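Local coordinates for putative OMPA family lipoprotein (Burkholderia pseudomallei, PDB 4B5C) that is probably part of the Tol-Pal system, which helps the outer membrane fold inward during cell division and keeps it intact, at residues D45-Q48 against A49-Q52. Sequence-based numbering, arbitrary orientation.
Sequences DQYQ and ALLQ
Tyr47 and Leu50 meet at the N-terminus of helix 48-60 in this OmpA-like domain, where a short 3-10 turn, residues 45-47, runs into the alpha-helix. Tyr47 holds the N-cap position through its backbone, without side-chain capping, and its carbonyl opens the alpha-helical bonding: Leu51 N donates to Tyr47 O at 3.0 Å with a nearly straight N-H...O angle of 163°. The next bond follows one residue on, from Gln52 N to Gln48 O at 2.8 Å. Before the junction, Gln48 N reaches back to Asp45 O and closes the tighter 3-10 turn.

Leu50 CD1 meets the Tyr47 ring at its edge, near the ring plane, 4.4 Å from Tyr47 CD1, a loose apolar touch. Leu50 has CG anti to its backbone N (chi1 -180°), which carries the branched end out beside the ring. A tyrosine suits the place because its ring edge can meet a leucine while Tyr47 OH makes a weak hydrogen bond to Tyr35 N, linking the helix start to the end of strand 33-35.

Leu51, the buried residue of the group, shows how a leucine fits an inward-facing position. Its CG passes 3.2 Å from Tyr47 O, so aliphatic carbon shields the carbonyl that its own N-H engages, and its side chain also packs on Val92 and Ala95 of helix 78-98.

Gln48 and Gln52, one turn apart, suit the exposed flank as polar residues. The Gln52 chain is extended beyond CG, yet its amide stays near the preceding turn, with Gln52 OE1 3.6 Å from Gln48 O, two acceptors that no hydrogen bond joins. With chi1 at -73°, Gln52 CG stands beside its own backbone N and alongside that turn, 3.1 Å from Gln48 O.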
loop_
_atom_site.group_PDB
_atom_site.type_symbol
_atom_site.label_atom_id
_atom_site.label_comp_id
_atom_site.label_asym_id
_atom_site.label_seq_id
_atom_site.Cartn_x
_atom_site.Cartn_y
_atom_site.Cartn_z
ATOM N N ASP A 45 4.395 0.234 -12.981
ATOM C CA ASP A 45 4.088 -1.027 -13.659
ATOM C C ASP A 45 4.711 -2.250 -12.980
ATOM O O ASP A 45 4.202 -3.366 -13.115
ATOM C CB ASP A 45 4.518 -0.972 -15.130
ATOM C CG ASP A 45 3.538 -0.203 -16.002
ATOM O OD1 ASP A 45 2.321 -0.231 -15.713
ATOM O OD2 ASP A 45 3.989 0.425 -16.983
ATOM N N GLN A 46 5.805 -2.040 -12.253
ATOM C CA GLN A 46 6.530 -3.141 -11.623
ATOM C C GLN A 46 5.737 -3.802 -10.496
ATOM O O GLN A 46 6.123 -4.858 -9.992
ATOM C CB GLN A 46 7.891 -2.669 -11.101
ATOM C CG GLN A 46 7.811 -1.583 -10.042
ATOM C CD GLN A 46 9.172 -1.200 -9.487
ATOM O OE1 GLN A 46 9.942 -2.055 -9.050
ATOM N NE2 GLN A 46 9.474 0.094 -9.504
ATOM N N TYR A 47 4.630 -3.178 -10.107
ATOM C CA TYR A 47 3.799 -3.700 -9.027
ATOM C C TYR A 47 2.537 -4.389 -9.540
ATOM O O TYR A 47 1.655 -4.744 -8.758
ATOM C CB TYR A 47 3.429 -2.584 -8.048
ATOM C CG TYR A 47 4.626 -1.942 -7.389
ATOM C CD1 TYR A 47 5.248 -2.545 -6.306
ATOM C CD2 TYR A 47 5.135 -0.737 -7.854
ATOM C CE1 TYR A 47 6.346 -1.966 -5.701
ATOM C CE2 TYR A 47 6.232 -0.148 -7.256
ATOM C CZ TYR A 47 6.834 -0.769 -6.179
ATOM O OH TYR A 47 7.926 -0.194 -5.574
ATOM N N GLN A 48 2.454 -4.576 -10.853
ATOM C CA GLN A 48 1.297 -5.229 -11.459
ATOM C C GLN A 48 1.161 -6.674 -10.983
ATOM O O GLN A 48 0.075 -7.112 -10.597
ATOM C CB GLN A 48 1.389 -5.181 -12.986
ATOM C CG GLN A 48 1.136 -3.806 -13.588
ATOM C CD GLN A 48 1.272 -3.801 -15.101
ATOM O OE1 GLN A 48 0.490 -3.160 -15.805
ATOM N NE2 GLN A 48 2.270 -4.517 -15.606
ATOM N N ALA A 49 2.268 -7.409 -11.013
ATOM C CA ALA A 49 2.274 -8.805 -10.588
ATOM C C ALA A 49 1.856 -8.931 -9.127
ATOM O O ALA A 49 1.049 -9.793 -8.770
ATOM C CB ALA A 49 3.647 -9.420 -10.802
ATOM N N LEU A 50 2.411 -8.064 -8.287
ATOM C CA LEU A 50 2.099 -8.061 -6.865
ATOM C C LEU A 50 0.611 -7.836 -6.632
ATOM O O LEU A 50 -0.020 -8.559 -5.859
ATOM C CB LEU A 50 2.921 -6.992 -6.139
ATOM C CG LEU A 50 2.732 -6.847 -4.628
ATOM C CD1 LEU A 50 3.854 -6.012 -4.027
ATOM C CD2 LEU A 50 1.379 -6.237 -4.298
ATOM N N LEU A 51 0.055 -6.830 -7.299
ATOM C CA LEU A 51 -1.361 -6.511 -7.151
ATOM C C LEU A 51 -2.255 -7.624 -7.701
ATOM O O LEU A 51 -3.253 -7.998 -7.081
ATOM C CB LEU A 51 -1.685 -5.175 -7.826
ATOM C CG LEU A 51 -1.005 -3.944 -7.221
ATOM C CD1 LEU A 51 -1.220 -2.727 -8.100
ATOM C CD2 LEU A 51 -1.509 -3.683 -5.806
ATOM N N GLN A 52 -1.893 -8.153 -8.864
ATOM C CA GLN A 52 -2.645 -9.245 -9.468
ATOM C C GLN A 52 -2.717 -10.444 -8.528
ATOM O O GLN A 52 -3.790 -11.006 -8.308
ATOM C CB GLN A 52 -2.025 -9.650 -10.807
ATOM C CG GLN A 52 -2.273 -8.651 -11.931
ATOM C CD GLN A 52 -1.420 -8.935 -13.151
ATOM O OE1 GLN A 52 -0.416 -9.644 -13.067
ATOM N NE2 GLN A 52 -1.813 -8.384 -14.296
#